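Local coordinates for Low molecular weight protein-tyrosine-phosphatase yfkJ (Bacillus subtilis, PDB 4ETM), which removes phosphate from phosphotyrosine-containing proteins as a low molecular weight protein tyrosine phosphatase and takes part in resistance to ethanol stress, at residues A[37-42]-A[162-167]; A[89-94]-A[111-116]; A[103-108]-A[126-131]. All blocks are in the same frame, centred on the assembly; numbering follows the deposited sequence.

Contact 1: A[37-42]-A[162-167]; sequences AIFRDL and QLLASI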
loop_
_atom_site.group_PDB
_atom_site.type_symbol
_atom_site.label_atom_id
_atom_site.label_comp_id
_atom_site.label_asym_id
_atom_site.label_seq_id
_atom_site.Cartn_x
_atom_site.Cartn_y
_atom_site.Cartn_z
ATOM N N ALA A 37 -5.052 -10.151 -19.462
ATOM C CA ALA A 37 -4.930 -10.776 -20.774
ATOM C C ALA A 37 -3.904 -11.895 -20.765
ATOM O O ALA A 37 -4.144 -12.972 -21.310
ATOM C CB ALA A 37 -4.560 -9.735 -21.810
ATOM N N ILE A 38 -2.748 -11.643 -20.157
ATOM C CA ILE A 38 -1.686 -12.643 -20.125
ATOM C C ILE A 38 -2.101 -13.856 -19.306
ATOM O O ILE A 38 -1.930 -14.994 -19.736
ATOM C CB ILE A 38 -0.376 -12.049 -19.559
ATOM C CG1 ILE A 38 0.262 -11.129 -20.596
ATOM C CG2 ILE A 38 0.596 -13.150 -19.161
ATOM C CD1 ILE A 38 1.547 -10.477 -20.110
ATOM N N PHE A 39 -2.660 -13.607 -18.129
ATOM C CA PHE A 39 -3.090 -14.689 -17.257
ATOM C C PHE A 39 -4.165 -15.533 -17.921
ATOM O O PHE A 39 -4.164 -16.765 -17.805
ATOM C CB PHE A 39 -3.604 -14.125 -15.936
ATOM C CG PHE A 39 -4.143 -15.156 -15.019
ATOM C CD1 PHE A 39 -3.311 -15.822 -14.135
ATOM C CD2 PHE A 39 -5.490 -15.468 -15.031
ATOM C CE1 PHE A 39 -3.819 -16.774 -13.281
ATOM C CE2 PHE A 39 -6.000 -16.423 -14.183
ATOM C CZ PHE A 39 -5.167 -17.066 -13.303
ATOM N N ARG A 40 -5.093 -14.873 -18.609
ATOM C CA ARG A 40 -6.155 -15.584 -19.321
ATOM C C ARG A 40 -5.550 -16.510 -20.367
ATOM O O ARG A 40 -5.982 -17.659 -20.508
ATOM C CB ARG A 40 -7.127 -14.597 -19.970
ATOM C CG ARG A 40 -7.986 -15.202 -21.067
ATOM C CD ARG A 40 -9.334 -14.508 -21.190
ATOM N NE ARG A 40 -9.211 -13.079 -21.427
ATOM C CZ ARG A 40 -9.616 -12.130 -20.586
ATOM N NH1 ARG A 40 -10.206 -12.433 -19.437
ATOM N NH2 ARG A 40 -9.446 -10.867 -20.913
ATOM N N ASP A 41 -4.549 -16.012 -21.086
ATOM C CA ASP A 41 -3.860 -16.791 -22.106
ATOM C C ASP A 41 -3.160 -18.017 -21.520
ATOM O O ASP A 41 -3.241 -19.118 -22.085
ATOM C CB ASP A 41 -2.848 -15.912 -22.849
ATOM C CG ASP A 41 -2.200 -16.634 -24.009
ATOM O OD1 ASP A 41 -2.911 -16.901 -25.003
ATOM O OD2 ASP A 41 -0.984 -16.928 -23.933
ATOM N N LEU A 42 -2.466 -17.826 -20.403
ATOM C CA LEU A 42 -1.808 -18.926 -19.707
ATOM C C LEU A 42 -2.806 -19.987 -19.252
ATOM O O LEU A 42 -2.570 -21.178 -19.440
ATOM C CB LEU A 42 -0.998 -18.435 -18.509
ATOM C CG LEU A 42 0.215 -17.559 -18.829
ATOM C CD1 LEU A 42 1.027 -17.274 -17.562
ATOM C CD2 LEU A 42 1.078 -18.222 -19.883
ATOM N N GLN A 162 3.644 -17.997 -12.111
ATOM C CA GLN A 162 3.724 -18.501 -10.744
ATOM C C GLN A 162 2.357 -18.473 -10.078
ATOM O O GLN A 162 1.992 -19.404 -9.364
ATOM C CB GLN A 162 4.705 -17.666 -9.919
ATOM C CG GLN A 162 6.122 -17.750 -10.420
ATOM C CD GLN A 162 6.614 -19.167 -10.431
ATOM O OE1 GLN A 162 6.221 -19.970 -9.587
ATOM N NE2 GLN A 162 7.466 -19.494 -11.395
ATOM N N LEU A 163 1.617 -17.389 -10.300
ATOM C CA LEU A 163 0.269 -17.261 -9.750
ATOM C C LEU A 163 -0.610 -18.419 -10.198
ATOM O O LEU A 163 -1.225 -19.087 -9.368
ATOM C CB LEU A 163 -0.382 -15.941 -10.184
ATOM C CG LEU A 163 -1.869 -15.828 -9.798
ATOM C CD1 LEU A 163 -2.085 -15.904 -8.290
ATOM C CD2 LEU A 163 -2.458 -14.538 -10.361
ATOM N N LEU A 164 -0.656 -18.663 -11.506
ATOM C CA LEU A 164 -1.436 -19.781 -12.044
ATOM C C LEU A 164 -1.027 -21.129 -11.431
ATOM O O LEU A 164 -1.888 -21.949 -11.114
ATOM C CB LEU A 164 -1.362 -19.824 -13.573
ATOM C CG LEU A 164 -2.107 -20.967 -14.278
ATOM C CD1 LEU A 164 -3.567 -21.052 -13.834
ATOM C CD2 LEU A 164 -2.023 -20.789 -15.792
ATOM N N ALA A 165 0.273 -21.345 -11.244
ATOM C CA ALA A 165 0.759 -22.591 -10.642
ATOM C C ALA A 165 0.306 -22.735 -9.189
ATOM O O ALA A 165 -0.043 -23.833 -8.742
ATOM C CB ALA A 165 2.285 -22.678 -10.738
ATOM N N SER A 166 0.311 -21.617 -8.466
ATOM C CA SER A 166 -0.103 -21.564 -7.067
ATOM C C SER A 166 -1.593 -21.884 -6.964
ATOM O O SER A 166 -2.022 -22.633 -6.085
ATOM C CB SER A 166 0.195 -20.177 -6.481
ATOM O OG SER A 166 -0.343 -20.037 -5.179
ATOM N N ILE A 167 -2.379 -21.323 -7.874
ATOM C CA ILE A 167 -3.807 -21.610 -7.913
ATOM C C ILE A 167 -4.067 -23.074 -8.280
ATOM O O ILE A 167 -4.938 -23.720 -7.690
ATOM C CB ILE A 167 -4.546 -20.674 -8.889
ATOM C CG1 ILE A 167 -4.325 -19.213 -8.489
ATOM C CG2 ILE A 167 -6.021 -20.982 -8.907
ATOM C CD1 ILE A 167 -4.918 -18.197 -9.443
#
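The ring of Phe-39 meets Leu-163, Leu-164 and Ile-167 of helix 149-170, and all three approach it obliquely. Two of them share one ring carbon: Phe-39 CE1 is 3.9 Å from Leu-163 CD2 and equally 3.9 Å from Leu-164 CB. The third, Ile-167 CD1, touches Phe-39 CZ at 4.0 Å. With CG anti to the backbone N (chi1 176°), Phe-39 sends its ring off helix 31-45 so that its far carbons, not its CB, reach the neighbouring helix. The Leu-163 side chain crosses that of Phe-39 at about a right angle. One turn further along helix 31-45, Leu-42 takes over, its CB lying 3.7 Å from Leu-164 CD2, a methyl that also packs 3.6 Å from the backbone C of Leu-42. The segment axes come within 10.5 Å and cross at -50°. The ring of Phe-23, from strand 19-25, packs edge-to-face with Phe-39, and Val-21, Ile-52 and Ala-54 extend the apolar surroundings into the sheet. Polar side chains of 37-42 pair along their own helix, Arg-40 with Glu-36 and Asp-41 with Lys-45. Between the helices the touching side chains are all hydrocarbon, which implies cohesion by burial of apolar surface rather than by directional bonds.

Contact 2: A[89-94]-A[111-116]; sequences RQVSEQ and GSLRSM
Val-91 begins the contact, turning its two methyls to Met-116 and Leu-113 of helix 107-117. Val-91 CG1 sits between the backbone N and the carbonyl carbon (chi1 70°) and comes 3.5 Å from Met-116 CE. The same Val-91 CG1 is 3.9 Å from Met-116 SD, which shows that the methionine lays its thioether end along this methyl. Both Val-91 methyls also reach Leu-113 CD2, with CG2 at 4.1 Å, the two side chains crossing at about a right angle. At Ser-92 the backbone does the touching: its carbonyl carbon C lies 3.7 Å from Met-116 SD, while CB points away from the helix. Met-116 gets there by a chain that is anti at both chi1 and chi2 and bends only at chi3, -39°, to fold CE back onto Val-91. Glu-93 then runs past Met-116 in the opposite direction, its CG 3.9 Å from Met-116 CG. Glu-93 OE1 stands 3.3 Å from Met-116 O; both are acceptors, so this proximity is not a bond and probably costs some electrostatic energy. Lys-120 touches the Glu-93 side chain nearby. Within the fold, the loop leading into helix 93-98, and that helix's first residue, lie against the C-terminal part of helix 107-117. Val-91 rests on Leu-22 of strand 19-25 and Ala-57 of strand 52-58, whereas Ser-112 and Ser-115 of helix 107-117 face the second subunit.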
loop_
_atom_site.group_PDB
_atom_site.type_symbol
_atom_site.label_atom_id
_atom_site.label_comp_id
_atom_site.label_asym_id
_atom_site.label_seq_id
_atom_site.Cartn_x
_atom_site.Cartn_y
_atom_site.Cartn_z
ATOM N N ARG A 89 -12.184 0.042 -15.523
ATOM C CA ARG A 89 -13.218 0.246 -14.516
ATOM C C ARG A 89 -12.566 0.419 -13.159
ATOM O O ARG A 89 -11.410 0.036 -12.962
ATOM C CB ARG A 89 -14.209 -0.919 -14.485
ATOM C CG ARG A 89 -13.765 -2.132 -13.669
ATOM C CD ARG A 89 -14.855 -3.209 -13.713
ATOM N NE ARG A 89 -14.470 -4.468 -13.085
ATOM C CZ ARG A 89 -14.603 -4.722 -11.787
ATOM N NH1 ARG A 89 -15.100 -3.797 -10.963
ATOM N NH2 ARG A 89 -14.230 -5.896 -11.311
ATOM N N GLN A 90 -13.297 1.011 -12.227
ATOM C CA GLN A 90 -12.763 1.291 -10.912
ATOM C C GLN A 90 -13.263 0.224 -9.952
ATOM O O GLN A 90 -14.439 -0.113 -9.954
ATOM C CB GLN A 90 -13.215 2.672 -10.443
ATOM C CG GLN A 90 -12.662 3.103 -9.091
ATOM C CD GLN A 90 -12.915 4.570 -8.813
ATOM O OE1 GLN A 90 -13.947 5.121 -9.201
ATOM N NE2 GLN A 90 -11.981 5.214 -8.143
ATOM N N VAL A 91 -12.364 -0.303 -9.134
ATOM C CA VAL A 91 -12.720 -1.335 -8.174
ATOM C C VAL A 91 -13.699 -0.807 -7.119
ATOM O O VAL A 91 -13.697 0.371 -6.780
ATOM C CB VAL A 91 -11.461 -1.882 -7.494
ATOM C CG1 VAL A 91 -10.869 -0.833 -6.559
ATOM C CG2 VAL A 91 -11.763 -3.187 -6.767
ATOM N N SER A 92 -14.546 -1.695 -6.619
ATOM C CA SER A 92 -15.520 -1.321 -5.607
ATOM C C SER A 92 -15.500 -2.341 -4.483
ATOM O O SER A 92 -14.880 -3.407 -4.606
ATOM C CB SER A 92 -16.913 -1.224 -6.214
ATOM O OG SER A 92 -17.331 -2.475 -6.709
ATOM N N GLU A 93 -16.174 -2.001 -3.386
ATOM C CA GLU A 93 -16.265 -2.888 -2.228
ATOM C C GLU A 93 -16.796 -4.265 -2.592
ATOM O O GLU A 93 -16.331 -5.274 -2.063
ATOM C CB GLU A 93 -17.155 -2.272 -1.147
ATOM C CG GLU A 93 -16.597 -1.007 -0.521
ATOM C CD GLU A 93 -17.262 -0.681 0.802
ATOM O OE1 GLU A 93 -16.916 0.358 1.407
ATOM O OE2 GLU A 93 -18.125 -1.469 1.239
ATOM N N GLN A 94 -17.773 -4.311 -3.492
ATOM C CA GLN A 94 -18.389 -5.584 -3.864
ATOM C C GLN A 94 -17.407 -6.539 -4.553
ATOM O O GLN A 94 -17.552 -7.757 -4.462
ATOM C CB GLN A 94 -19.636 -5.358 -4.726
ATOM C CG GLN A 94 -20.498 -6.602 -4.911
ATOM C CD GLN A 94 -20.951 -7.197 -3.586
ATOM O OE1 GLN A 94 -21.412 -6.480 -2.694
ATOM N NE2 GLN A 94 -20.808 -8.514 -3.446
ATOM N N GLY A 111 -2.621 -1.178 -0.155
ATOM C CA GLY A 111 -3.050 -0.219 0.841
ATOM C C GLY A 111 -4.365 0.444 0.478
ATOM O O GLY A 111 -5.211 0.661 1.345
ATOM N N SER A 112 -4.541 0.768 -0.803
ATOM C CA SER A 112 -5.793 1.363 -1.250
ATOM C C SER A 112 -6.960 0.417 -1.062
ATOM O O SER A 112 -8.031 0.847 -0.644
ATOM C CB SER A 112 -5.706 1.802 -2.709
ATOM O OG SER A 112 -4.728 2.818 -2.861
ATOM N N LEU A 113 -6.751 -0.867 -1.367
ATOM C CA LEU A 113 -7.807 -1.860 -1.206
ATOM C C LEU A 113 -8.130 -2.005 0.286
ATOM O O LEU A 113 -9.276 -2.235 0.660
ATOM C CB LEU A 113 -7.415 -3.202 -1.847
ATOM C CG LEU A 113 -7.309 -3.208 -3.380
ATOM C CD1 LEU A 113 -6.535 -4.414 -3.896
ATOM C CD2 LEU A 113 -8.680 -3.161 -4.038
ATOM N N ARG A 114 -7.125 -1.818 1.134
ATOM C CA ARG A 114 -7.330 -1.939 2.584
ATOM C C ARG A 114 -8.191 -0.814 3.144
ATOM O O ARG A 114 -9.005 -1.030 4.039
ATOM C CB ARG A 114 -5.988 -1.980 3.318
ATOM C CG ARG A 114 -5.113 -3.208 3.035
ATOM C CD ARG A 114 -4.091 -3.405 4.161
ATOM N NE ARG A 114 -3.104 -4.431 3.835
ATOM C CZ ARG A 114 -3.348 -5.738 3.860
ATOM N NH1 ARG A 114 -4.550 -6.186 4.204
ATOM N NH2 ARG A 114 -2.390 -6.602 3.536
ATOM N N SER A 115 -7.980 0.388 2.623
ATOM C CA SER A 115 -8.787 1.551 2.957
ATOM C C SER A 115 -10.243 1.371 2.500
ATOM O O SER A 115 -11.164 1.962 3.066
ATOM C CB SER A 115 -8.177 2.797 2.290
ATOM O OG SER A 115 -8.853 3.994 2.653
ATOM N N MET A 116 -10.443 0.545 1.482
ATOM C CA MET A 116 -11.763 0.358 0.883
ATOM C C MET A 116 -12.563 -0.734 1.586
ATOM O O MET A 116 -13.782 -0.759 1.522
ATOM C CB MET A 116 -11.592 -0.007 -0.593
ATOM C CG MET A 116 -12.861 -0.371 -1.329
ATOM S SD MET A 116 -12.422 -0.799 -3.014
ATOM C CE MET A 116 -11.153 0.432 -3.285
#

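Contact 3: A[103-108]-A[126-131]; sequences IAMDAE and KRLLDY
Ile-103 packs against Leu-128 and Tyr-131 with two different branches. Ile-103 CG2 lies 3.8 Å from Leu-128 CB, and Ile-103 CD1, at the end of the other branch, reaches Tyr-131 CE2 at 3.8 Å, meeting the ring obliquely. Met-105 SD adds a looser touch on Leu-128 CD2, and Leu-163 and Ile-156 of helix 149-170 pack on this apolar group. Outward from it, the backbones pair as parallel strands, Ile-103 beside Lys-126 and Ala-104 beside Arg-127. Ala-104 uses both its polar backbone atoms: its N donates to Lys-126 O at 2.8 Å, and its O receives Leu-128 N at 2.9 Å, with N-H...O angles of 157° and 156°. A water extends the link beyond the strands, donating to Met-105 O and accepting from Leu-129 N. At the polar edge, Arg-127 lays its CD 3.7 Å from Ala-107 N, and a bend at chi3 turns the guanidinium to Asp-130. Arg-127 NE forms a salt bridge with Asp-130 OD1 at 3.2 Å, the oxygen standing 19° out of the guanidinium plane, and Asp-130 OD2 accepts Arg-127 N from above the carboxylate plane at 2.9 Å. Arg-127 NH1 pairs with Asp-139, which also accepts Ala-107 N. Asp-106 is the N-cap of helix 107-117: its OD1 accepts Asn-109 N, and its OD2 forms a salt bridge with the active-site Arg-31. Strand 101-104, helix 107-117 and strand 125-127 make a beta-alpha-beta unit of the phosphatase's parallel sheet, and its first strand leads into a loop beside the catalytic site, where Met-105 touches the nucleophile Cys-25.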
loop_
_atom_site.group_PDB
_atom_site.type_symbol
_atom_site.label_atom_id
_atom_site.label_comp_id
_atom_site.label_asym_id
_atom_site.label_seq_id
_atom_site.Cartn_x
_atom_site.Cartn_y
_atom_site.Cartn_z
ATOM N N ILE A 103 -5.422 -9.658 -6.899
ATOM C CA ILE A 103 -3.998 -9.639 -7.172
ATOM C C ILE A 103 -3.582 -8.217 -7.555
ATOM O O ILE A 103 -3.863 -7.758 -8.667
ATOM C CB ILE A 103 -3.647 -10.618 -8.321
ATOM C CG1 ILE A 103 -4.107 -12.043 -7.992
ATOM C CG2 ILE A 103 -2.156 -10.614 -8.573
ATOM C CD1 ILE A 103 -3.642 -12.555 -6.645
ATOM N N ALA A 104 -2.941 -7.524 -6.612
ATOM C CA ALA A 104 -2.503 -6.127 -6.797
ATOM C C ALA A 104 -1.142 -6.044 -7.444
ATOM O O ALA A 104 -0.332 -6.940 -7.274
ATOM C CB ALA A 104 -2.461 -5.433 -5.470
ATOM N N MET A 105 -0.867 -4.946 -8.146
ATOM C CA MET A 105 0.429 -4.796 -8.812
ATOM C C MET A 105 1.532 -4.294 -7.880
ATOM O O MET A 105 2.705 -4.640 -8.073
ATOM C CB MET A 105 0.305 -3.891 -10.040
ATOM C CG MET A 105 -0.632 -4.458 -11.090
ATOM S SD MET A 105 0.037 -6.008 -11.748
ATOM C CE MET A 105 -1.375 -7.094 -11.514
ATOM N N ASP A 106 1.158 -3.479 -6.893
ATOM C CA ASP A 106 2.124 -2.952 -5.933
ATOM C C ASP A 106 1.550 -2.695 -4.539
ATOM O O ASP A 106 0.345 -2.895 -4.285
ATOM C CB ASP A 106 2.824 -1.699 -6.482
ATOM C CG ASP A 106 1.886 -0.522 -6.674
ATOM O OD1 ASP A 106 0.965 -0.323 -5.868
ATOM O OD2 ASP A 106 2.088 0.245 -7.630
ATOM N N ALA A 107 2.427 -2.271 -3.633
ATOM C CA ALA A 107 2.072 -2.145 -2.231
ATOM C C ALA A 107 1.063 -1.020 -2.052
ATOM O O ALA A 107 0.126 -1.139 -1.259
ATOM C CB ALA A 107 3.313 -1.910 -1.372
ATOM N N GLU A 108 1.229 0.067 -2.797
ATOM C CA GLU A 108 0.221 1.127 -2.735
ATOM C C GLU A 108 -1.178 0.619 -3.068
ATOM O O GLU A 108 -2.156 1.002 -2.414
ATOM C CB GLU A 108 0.604 2.338 -3.600
ATOM C CG GLU A 108 1.837 3.066 -3.079
ATOM C CD GLU A 108 2.256 4.231 -3.970
ATOM O OE1 GLU A 108 1.760 4.321 -5.109
ATOM O OE2 GLU A 108 3.089 5.053 -3.539
ATOM N N LYS A 126 -3.279 -10.074 -2.381
ATOM C CA LYS A 126 -1.826 -10.212 -2.408
ATOM C C LYS A 126 -1.242 -9.499 -3.632
ATOM O O LYS A 126 -1.978 -9.205 -4.589
ATOM C CB LYS A 126 -1.428 -11.690 -2.422
ATOM C CG LYS A 126 -1.825 -12.463 -1.165
ATOM C CD LYS A 126 -1.201 -13.848 -1.156
ATOM C CE LYS A 126 -1.380 -14.551 0.186
ATOM N NZ LYS A 126 -2.815 -14.789 0.529
ATOM N N ARG A 127 0.056 -9.183 -3.596
ATOM C CA ARG A 127 0.736 -8.644 -4.776
ATOM C C ARG A 127 1.074 -9.761 -5.767
ATOM O O ARG A 127 1.362 -10.891 -5.361
ATOM C CB ARG A 127 2.023 -7.896 -4.399
ATOM C CG ARG A 127 1.790 -6.556 -3.729
ATOM C CD ARG A 127 3.113 -5.867 -3.409
ATOM N NE ARG A 127 3.944 -6.665 -2.511
ATOM C CZ ARG A 127 5.046 -6.203 -1.930
ATOM N NH1 ARG A 127 5.439 -4.957 -2.166
ATOM N NH2 ARG A 127 5.752 -6.979 -1.112
ATOM N N LEU A 128 1.043 -9.439 -7.058
ATOM C CA LEU A 128 1.425 -10.403 -8.100
ATOM C C LEU A 128 2.789 -11.016 -7.815
ATOM O O LEU A 128 2.947 -12.239 -7.865
ATOM C CB LEU A 128 1.441 -9.741 -9.475
ATOM C CG LEU A 128 1.793 -10.666 -10.639
ATOM C CD1 LEU A 128 0.762 -11.792 -10.778
ATOM C CD2 LEU A 128 1.920 -9.839 -11.911
ATOM N N LEU A 129 3.780 -10.180 -7.512
ATOM C CA LEU A 129 5.133 -10.700 -7.316
ATOM C C LEU A 129 5.363 -11.395 -5.960
ATOM O O LEU A 129 6.450 -11.927 -5.715
ATOM C CB LEU A 129 6.187 -9.624 -7.575
ATOM C CG LEU A 129 6.142 -9.038 -8.985
ATOM C CD1 LEU A 129 7.210 -7.958 -9.125
ATOM C CD2 LEU A 129 6.342 -10.153 -10.007
ATOM N N ASP A 130 4.345 -11.402 -5.095
ATOM C CA ASP A 130 4.365 -12.214 -3.874
ATOM C C ASP A 130 4.410 -13.700 -4.272
ATOM O O ASP A 130 4.933 -14.548 -3.535
ATOM C CB ASP A 130 3.135 -11.931 -2.971
ATOM C CG ASP A 130 3.168 -10.540 -2.311
ATOM O OD1 ASP A 130 4.215 -9.857 -2.348
ATOM O OD2 ASP A 130 2.131 -10.129 -1.731
ATOM N N TYR A 131 3.877 -14.018 -5.453
ATOM C CA TYR A 131 3.859 -15.400 -5.930
ATOM C C TYR A 131 5.159 -15.851 -6.592
ATOM O O TYR A 131 5.375 -17.045 -6.797
ATOM C CB TYR A 131 2.695 -15.623 -6.886
ATOM C CG TYR A 131 1.359 -15.503 -6.203
ATOM C CD1 TYR A 131 0.739 -16.621 -5.651
ATOM C CD2 TYR A 131 0.740 -14.272 -6.069
ATOM C CE1 TYR A 131 -0.483 -16.516 -5.018
ATOM C CE2 TYR A 131 -0.472 -14.159 -5.442
ATOM C CZ TYR A 131 -1.080 -15.277 -4.915
ATOM O OH TYR A 131 -2.293 -15.150 -4.281
HETATM O O HOH W 1 3.732 -7.212 -7.450
#

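Contact 1 is the most thoroughly buried of the three, with four of its five touching residues buried; contacts 2 and 3 are only partly so. Contacts 1 and 2 lie on opposite sides of the chain's centre. Contact 3 touches contact 1 where Leu-163 packs on both Ile-103 and Tyr-131, making one apolar layer between the sheet and helix 149-170. Contacts 2 and 3 share helix 107-117, one near its end and the other at its start, and both reach the second subunit. Chemistry follows place: hydrocarbon packing in contact 1, thioether packing at a partly exposed margin in contact 2, and strand hydrogen bonds in contact 3, whose charged side chains pair within a segment or with outside residues, among them the active-site Arg-31.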